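Local coordinates for enoyl-CoA hydratase/isomerase family protein (Pseudomonas syringae pv. tomato, PDB 3OT6) that probably acts on acyl-CoA thioesters, as a member of the enoyl-CoA hydratase/isomerase (crotonase) family, although its exact reaction is not assigned, at residues A[18-23]-A[52-57]; A[39-44]-A[88-93]; A[62-67]-A[106-111]. One frame throughout, in Å; residues are numbered along the deposited sequence.

Contact 1 of 3, residues A[18-23]-A[52-57]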
# COMPACT_ATOMS: atom_id res chain seq x y z
N THR A 18 5.51 8.81 -10.65
CA THR A 18 6.08 8.47 -9.37
C THR A 18 5.37 9.30 -8.32
O THR A 18 5.36 10.54 -8.42
CB THR A 18 7.57 8.74 -9.31
OG1 THR A 18 8.24 7.98 -10.32
CG2 THR A 18 8.13 8.28 -7.98
N LEU A 19 4.74 8.60 -7.35
CA LEU A 19 4.11 9.20 -6.14
C LEU A 19 5.04 8.96 -4.97
O LEU A 19 5.29 7.80 -4.57
CB LEU A 19 2.73 8.61 -5.91
CG LEU A 19 1.60 9.16 -6.84
CD1 LEU A 19 1.89 9.03 -8.34
CD2 LEU A 19 0.27 8.58 -6.55
N THR A 20 5.64 10.04 -4.47
CA THR A 20 6.65 9.89 -3.42
C THR A 20 6.04 10.34 -2.12
O THR A 20 5.63 11.50 -2.02
CB THR A 20 7.90 10.68 -3.69
OG1 THR A 20 8.45 10.28 -4.95
CG2 THR A 20 8.92 10.40 -2.61
N LEU A 21 5.87 9.42 -1.17
CA LEU A 21 5.34 9.83 0.10
C LEU A 21 6.49 10.40 0.87
O LEU A 21 7.59 9.83 0.86
CB LEU A 21 4.77 8.62 0.83
CG LEU A 21 4.27 8.78 2.27
CD1 LEU A 21 3.22 9.91 2.50
CD2 LEU A 21 3.79 7.43 2.81
N ASN A 22 6.26 11.53 1.52
CA ASN A 22 7.27 12.16 2.35
C ASN A 22 6.64 12.93 3.54
O ASN A 22 6.32 14.13 3.45
CB ASN A 22 8.13 13.05 1.46
CG ASN A 22 9.18 13.79 2.23
OD1 ASN A 22 9.50 13.46 3.38
ND2 ASN A 22 9.72 14.83 1.61
N ASN A 23 6.44 12.21 4.65
CA ASN A 23 5.76 12.76 5.81
C ASN A 23 6.55 12.50 7.11
O ASN A 23 6.49 11.41 7.68
CB ASN A 23 4.37 12.13 5.92
CG ASN A 23 3.58 12.67 7.11
OD1 ASN A 23 3.72 13.84 7.45
ND2 ASN A 23 2.75 11.83 7.73
N ILE A 52 3.98 4.47 -9.89
CA ILE A 52 4.99 3.94 -8.93
C ILE A 52 4.83 4.69 -7.58
O ILE A 52 5.07 5.88 -7.53
CB ILE A 52 6.42 4.18 -9.39
CG1 ILE A 52 6.75 3.39 -10.62
CG2 ILE A 52 7.40 3.65 -8.33
CD1 ILE A 52 8.28 3.57 -11.05
N VAL A 53 4.41 4.01 -6.52
CA VAL A 53 4.31 4.62 -5.21
C VAL A 53 5.60 4.23 -4.48
O VAL A 53 6.00 3.07 -4.51
CB VAL A 53 3.07 4.09 -4.40
CG1 VAL A 53 3.02 4.70 -2.98
CG2 VAL A 53 1.76 4.40 -5.09
N THR A 54 6.26 5.20 -3.85
CA THR A 54 7.50 4.94 -3.10
C THR A 54 7.56 5.87 -1.88
O THR A 54 6.72 6.75 -1.71
CB THR A 54 8.79 5.09 -4.04
OG1 THR A 54 9.92 4.43 -3.40
CG2 THR A 54 9.16 6.56 -4.33
N GLY A 55 8.53 5.68 -1.01
CA GLY A 55 8.62 6.51 0.18
C GLY A 55 9.94 7.28 0.24
O GLY A 55 10.39 7.82 -0.77
N GLN A 56 10.55 7.34 1.42
CA GLN A 56 11.84 7.98 1.59
C GLN A 56 12.92 6.92 1.76
O GLN A 56 12.61 5.73 1.96
CB GLN A 56 11.79 8.95 2.79
CG GLN A 56 10.95 10.22 2.50
CD GLN A 56 11.43 10.91 1.21
OE1 GLN A 56 12.61 11.27 1.09
NE2 GLN A 56 10.54 11.06 0.24
N PRO A 57 14.19 7.30 1.67
CA PRO A 57 15.16 6.20 1.84
C PRO A 57 14.97 5.49 3.18
O PRO A 57 14.72 6.15 4.18
CB PRO A 57 16.51 6.92 1.81
CG PRO A 57 16.24 8.11 0.90
CD PRO A 57 14.85 8.58 1.36
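The shortest polar bond here runs from L19 N to I52 O, at 2.7 Å and nearly straight. The T18 CA-H group also leans on I52 O. The backbone pairing of two parallel strands then continues. L19 O accepts a hydrogen bond from T54 N at 2.9 Å, and T54 O accepts one from L21 N at 2.9 Å. The strands are 4.6 Å apart at closest approach and run 15° from parallel. This is the pairing within a classic beta-alpha-beta unit.

Past T54 the second segment leaves the strand, and a side chain takes over from the backbone. Q56 NE2 gives its N-H to L21 O at 3.3 Å, almost linearly. The donor comes from above the carbonyl plane, while L21 O lies in the plane of the Q56 amide. A bend at chi2 (-53°) curls the Q56 chain back to this oxygen. The same NE2 lies 3.3 Å from T20 CG2. It also comes 3.4 Å from N22 CB. The N22 and Q56 side chains cross at a slant, with their amide planes 32° apart.

T18, T20, I52 and T54 share one face of the sheet. On it T20 and T54 lie side by side and point the same way, with T20 OG1 3.8 Å from T54 CG2. T54 OG1, anti to the backbone N, is hydrogen-bonded to A100 O.

L19 and V53 lie on the other face, under helix 31-46, where V53 packs on F37. Within the main sheet, strand 16-21 lies between strands 8-13 and 50-54. Strand 97-100 adjoins 50-54 on its far edge, and I52 packs there on I98.

Contact 2 of 3, residues A[39-44]-A[88-93]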
# COMPACT_ATOMS: atom_id res chain seq x y z
N ALA A 39 -5.39 12.90 -4.43
CA ALA A 39 -5.21 13.98 -5.37
C ALA A 39 -4.17 13.53 -6.36
O ALA A 39 -4.31 13.76 -7.55
CB ALA A 39 -4.79 15.27 -4.68
N ALA A 40 -3.17 12.80 -5.90
CA ALA A 40 -2.11 12.36 -6.79
C ALA A 40 -2.63 11.31 -7.72
O ALA A 40 -2.08 11.14 -8.78
CB ALA A 40 -0.84 11.85 -6.04
N LEU A 41 -3.66 10.60 -7.32
CA LEU A 41 -4.09 9.45 -8.12
C LEU A 41 -5.08 9.93 -9.10
O LEU A 41 -5.18 9.36 -10.16
CB LEU A 41 -4.70 8.30 -7.26
CG LEU A 41 -3.73 7.35 -6.50
CD1 LEU A 41 -4.49 6.57 -5.41
CD2 LEU A 41 -2.95 6.39 -7.44
N ASP A 42 -5.81 10.98 -8.74
CA ASP A 42 -6.66 11.67 -9.66
C ASP A 42 -5.84 12.10 -10.87
O ASP A 42 -6.28 11.93 -12.02
CB ASP A 42 -7.31 12.86 -9.00
CG ASP A 42 -8.44 12.45 -8.05
OD1 ASP A 42 -8.97 11.33 -8.17
OD2 ASP A 42 -8.76 13.22 -7.13
N GLN A 43 -4.65 12.63 -10.60
CA GLN A 43 -3.82 13.22 -11.59
C GLN A 43 -3.29 12.09 -12.44
O GLN A 43 -3.29 12.19 -13.68
CB GLN A 43 -2.68 13.99 -10.93
CG GLN A 43 -1.78 14.71 -11.94
CD GLN A 43 -2.57 15.66 -12.87
OE1 GLN A 43 -3.45 16.40 -12.44
NE2 GLN A 43 -2.27 15.60 -14.16
N ALA A 44 -2.87 10.98 -11.79
CA ALA A 44 -2.33 9.80 -12.48
C ALA A 44 -3.37 9.18 -13.41
O ALA A 44 -3.00 8.67 -14.44
CB ALA A 44 -1.82 8.75 -11.47
N ARG A 88 -8.82 0.17 -1.33
CA ARG A 88 -9.79 -0.26 -2.30
C ARG A 88 -9.63 0.55 -3.62
O ARG A 88 -9.79 0.03 -4.71
CB ARG A 88 -11.19 -0.08 -1.71
CG ARG A 88 -12.23 -0.85 -2.45
CD ARG A 88 -13.28 0.09 -2.89
NE ARG A 88 -14.46 -0.55 -3.45
CZ ARG A 88 -14.76 -0.51 -4.74
NH1 ARG A 88 -13.95 0.15 -5.57
NH2 ARG A 88 -15.84 -1.13 -5.19
N ARG A 89 -9.25 1.81 -3.54
CA ARG A 89 -9.18 2.58 -4.76
C ARG A 89 -7.96 2.12 -5.52
O ARG A 89 -8.01 1.97 -6.71
CB ARG A 89 -9.12 4.08 -4.49
CG ARG A 89 -8.76 4.87 -5.71
CD ARG A 89 -8.57 6.33 -5.42
NE ARG A 89 -8.46 7.03 -6.68
CZ ARG A 89 -8.31 8.33 -6.81
NH1 ARG A 89 -8.24 9.10 -5.75
NH2 ARG A 89 -8.26 8.84 -8.01
N MSE A 90 -6.88 1.84 -4.80
CA MSE A 90 -5.66 1.40 -5.46
C MSE A 90 -5.85 0.09 -6.16
O MSE A 90 -5.29 -0.14 -7.23
CB MSE A 90 -4.50 1.28 -4.47
CG MSE A 90 -3.96 2.61 -4.02
SE MSE A 90 -2.71 2.52 -2.50
CE MSE A 90 -1.14 1.64 -3.30
N LEU A 91 -6.62 -0.79 -5.57
CA LEU A 91 -6.84 -2.12 -6.15
C LEU A 91 -7.82 -2.03 -7.31
O LEU A 91 -7.96 -2.96 -8.11
CB LEU A 91 -7.37 -3.08 -5.11
CG LEU A 91 -6.32 -3.53 -4.08
CD1 LEU A 91 -7.05 -4.04 -2.84
CD2 LEU A 91 -5.53 -4.63 -4.72
N SER A 92 -8.50 -0.90 -7.42
CA SER A 92 -9.42 -0.77 -8.56
C SER A 92 -8.90 0.31 -9.55
O SER A 92 -9.58 0.64 -10.49
CB SER A 92 -10.86 -0.58 -8.16
OG SER A 92 -10.97 0.46 -7.29
N HIS A 93 -7.64 0.71 -9.39
CA HIS A 93 -7.11 1.73 -10.22
C HIS A 93 -7.05 1.32 -11.70
O HIS A 93 -6.58 0.23 -12.03
CB HIS A 93 -5.72 2.11 -9.70
CG HIS A 93 -5.19 3.39 -10.27
ND1 HIS A 93 -5.78 4.62 -10.00
CD2 HIS A 93 -4.15 3.63 -11.12
CE1 HIS A 93 -5.10 5.57 -10.63
NE2 HIS A 93 -4.12 5.00 -11.32
O HOH W 1 -2.58 6.11 -13.47
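L41 and R89 make the tight part of this contact. L41 CB sits over the centre of one face of the R89 guanidinium, 3.6 Å from R89 CZ. The two side chains run past each other in opposing senses. R89 is extended from CG to NE, with CG anti to the backbone N (chi1 168°). It can therefore lie along L41 and carry its charged end to helix 31-46. Further out on L41, CD1 packs 4.2 Å from CG of M90, a selenomethionine. CD2 lies over one face of the H93 imidazole, displaced toward the rim, in a CH-pi contact 4.2 Å from the ring centroid. One leucine thus covers a guanidinium with its CB and an imidazole with a methyl.

The D42 side is polar and faces solvent. The carboxylate reaches back in a salt bridge, D42 OD1 to R89 NH2, at 2.6 Å. The N-H points only roughly at the oxygen (144°). It meets OD1 from above the carboxylate plane, and the two flat groups are 44° apart. R89 has further partners on helix 31-46, the helix of D42: NH2 makes a salt bridge with E45 and NH1 bonds to N38 O. Together they would fix the rotation of the guanidinium and keep its face on L41. The loosely joined end is at H93 and A44, where a water lies in the H93 ring plane, 2.9 Å from NE2. It also makes a weak bond to A44 O.

The contact joins helix 31-46 to the C-terminal part of helix 73-91. Beneath it lies the main sheet: L41 packs on L19 of strand 16-21, and A44 and H93 both pack on V51 of strand 50-54. Helix 202-230 adjoins through H93 O, which accepts a hydrogen bond from K209 NZ.

Contact 3 of 3, residues A[62-67]-A[106-111]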
# COMPACT_ATOMS: atom_id res chain seq x y z
N GLY A 62 5.61 3.58 8.18
CA GLY A 62 5.54 2.86 9.45
C GLY A 62 4.09 2.70 9.85
O GLY A 62 3.80 2.19 10.92
N GLY A 63 3.15 3.14 9.00
CA GLY A 63 1.74 2.91 9.27
C GLY A 63 0.96 4.18 9.58
O GLY A 63 1.50 5.27 9.39
N TYR A 64 -0.26 4.01 10.08
CA TYR A 64 -1.17 5.10 10.37
C TYR A 64 -0.54 5.99 11.40
O TYR A 64 0.24 5.51 12.26
CB TYR A 64 -2.47 4.56 10.93
CG TYR A 64 -3.47 4.05 9.91
CD1 TYR A 64 -3.92 4.87 8.88
CD2 TYR A 64 -3.99 2.75 10.00
CE1 TYR A 64 -4.86 4.42 7.95
CE2 TYR A 64 -4.92 2.28 9.06
CZ TYR A 64 -5.37 3.16 8.05
OH TYR A 64 -6.26 2.76 7.07
N ASP A 65 -0.83 7.29 11.28
CA ASP A 65 -0.41 8.29 12.27
C ASP A 65 -1.05 7.97 13.62
O ASP A 65 -2.28 8.04 13.77
CB ASP A 65 -0.89 9.68 11.83
CG ASP A 65 -0.22 10.80 12.61
OD1 ASP A 65 0.16 10.62 13.79
OD2 ASP A 65 -0.04 11.88 12.04
N LEU A 66 -0.22 7.61 14.60
CA LEU A 66 -0.66 7.15 15.93
C LEU A 66 -1.27 8.29 16.73
O LEU A 66 -2.25 8.12 17.47
CB LEU A 66 0.54 6.61 16.69
CG LEU A 66 0.72 5.11 16.97
CD1 LEU A 66 0.11 4.85 18.37
CD2 LEU A 66 0.16 4.11 15.86
N LYS A 67 -0.68 9.46 16.57
CA LYS A 67 -1.20 10.67 17.14
C LYS A 67 -2.68 10.87 16.75
O LYS A 67 -3.51 10.97 17.63
CB LYS A 67 -0.28 11.83 16.74
CG LYS A 67 -0.49 13.13 17.51
CD LYS A 67 -1.53 14.06 16.81
CE LYS A 67 -1.74 15.40 17.59
NZ LYS A 67 -0.43 15.89 18.20
N VAL A 106 5.43 -1.17 7.55
CA VAL A 106 4.87 -1.77 8.77
C VAL A 106 3.44 -1.33 8.85
O VAL A 106 3.13 -0.16 8.55
CB VAL A 106 5.62 -1.30 10.02
CG1 VAL A 106 4.97 -1.84 11.33
CG2 VAL A 106 7.11 -1.70 9.97
N ALA A 107 2.55 -2.26 9.22
CA ALA A 107 1.12 -1.99 9.52
C ALA A 107 0.52 -1.41 8.22
O ALA A 107 0.78 -2.01 7.17
CB ALA A 107 0.95 -1.08 10.75
N LYS A 108 -0.22 -0.28 8.25
CA LYS A 108 -0.79 0.31 7.02
C LYS A 108 0.30 0.47 5.96
O LYS A 108 0.04 0.26 4.77
CB LYS A 108 -1.53 1.65 7.28
CG LYS A 108 -2.29 2.23 6.05
CD LYS A 108 -3.57 1.39 5.70
CE LYS A 108 -4.23 1.70 4.30
NZ LYS A 108 -5.29 0.55 4.06
N GLY A 109 1.52 0.79 6.35
CA GLY A 109 2.55 0.85 5.32
C GLY A 109 2.70 -0.51 4.61
O GLY A 109 2.96 -0.57 3.40
N ALA A 110 2.56 -1.61 5.33
CA ALA A 110 2.63 -2.88 4.62
C ALA A 110 1.29 -3.18 3.87
O ALA A 110 1.30 -3.93 2.88
CB ALA A 110 3.04 -4.05 5.55
N PHE A 111 0.17 -2.62 4.33
CA PHE A 111 -1.04 -2.70 3.55
C PHE A 111 -0.96 -2.04 2.18
O PHE A 111 -1.65 -2.43 1.25
CB PHE A 111 -2.25 -2.25 4.31
CG PHE A 111 -2.69 -3.26 5.34
CD1 PHE A 111 -3.01 -4.57 4.95
CD2 PHE A 111 -2.75 -2.94 6.68
CE1 PHE A 111 -3.42 -5.55 5.92
CE2 PHE A 111 -3.12 -3.87 7.63
CZ PHE A 111 -3.45 -5.18 7.27
O HOH W 2 -6.94 0.27 6.76
O HOH W 3 -1.22 1.18 10.90
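The backbone at G62 and G63 passes close to the turn that opens helix 108-113, with G63 CA 3.6 Å from G109 N. In crotonase relatives two such loops supply the amides of the oxyanion hole, and these probably do the same here. G63 has a phi of 113°. Having no CB, it can lie against A107 CB and V106 O and clear the carbonyl O of G62. A107, also at positive phi (60°), is the N-cap of the helix.

One water marks the likely hole, accepting hydrogen bonds from Y64 N at 3.1 Å and K108 N at 3.2 Å. The thioester carbonyl would probably take this place. K108 N lies in the first turn of its helix, whose dipole may add to the pull on an anion.

Next to this water the side chains of Y64 and K108 pack together. K108 CG lies over one face of the Y64 ring, 3.9 Å from the centroid and offset toward the rim. A bend at chi2 (71°) turns the lysine chain along the ring toward the hydroxyl. K108 CD then packs 3.3 Å from Y64 OH. Helix 73-91 flanks the pair: Y64 touches L79 and V80, and K108 NZ makes a weak bond to G83 O. A bound methylpentanediol, probably from the crystallisation liquor, lies about 4 Å from the Y64 side chain.

At the edge of the ring, in its plane, a second water bonds to Y64 OH at 2.6 Å and accepts a hydrogen bond from K108 NZ at 3.2 Å.

The three contacts lie in one crotonase-type domain. Contacts 1 and 2 have centres about 15 Å apart and touch directly: L19 CD2 packs on A40 CB, 3.5 Å away. Helix 31-46 links strands 16-21 and 50-54 in sequence, so contact 2 lies on the helical layer over the sheet of contact 1. Along the chain these two alternate, as do contacts 2 and 3. Contact 3 opens only after contact 1 has closed. Its centre is about 14 Å from that of contact 1 and 19 Å from that of contact 2. Helix 73-91 supplies R89 and M90 to contact 2 and also flanks Y64 and K108. It thus connects the sheet-and-helix core with the probable oxyanion hole.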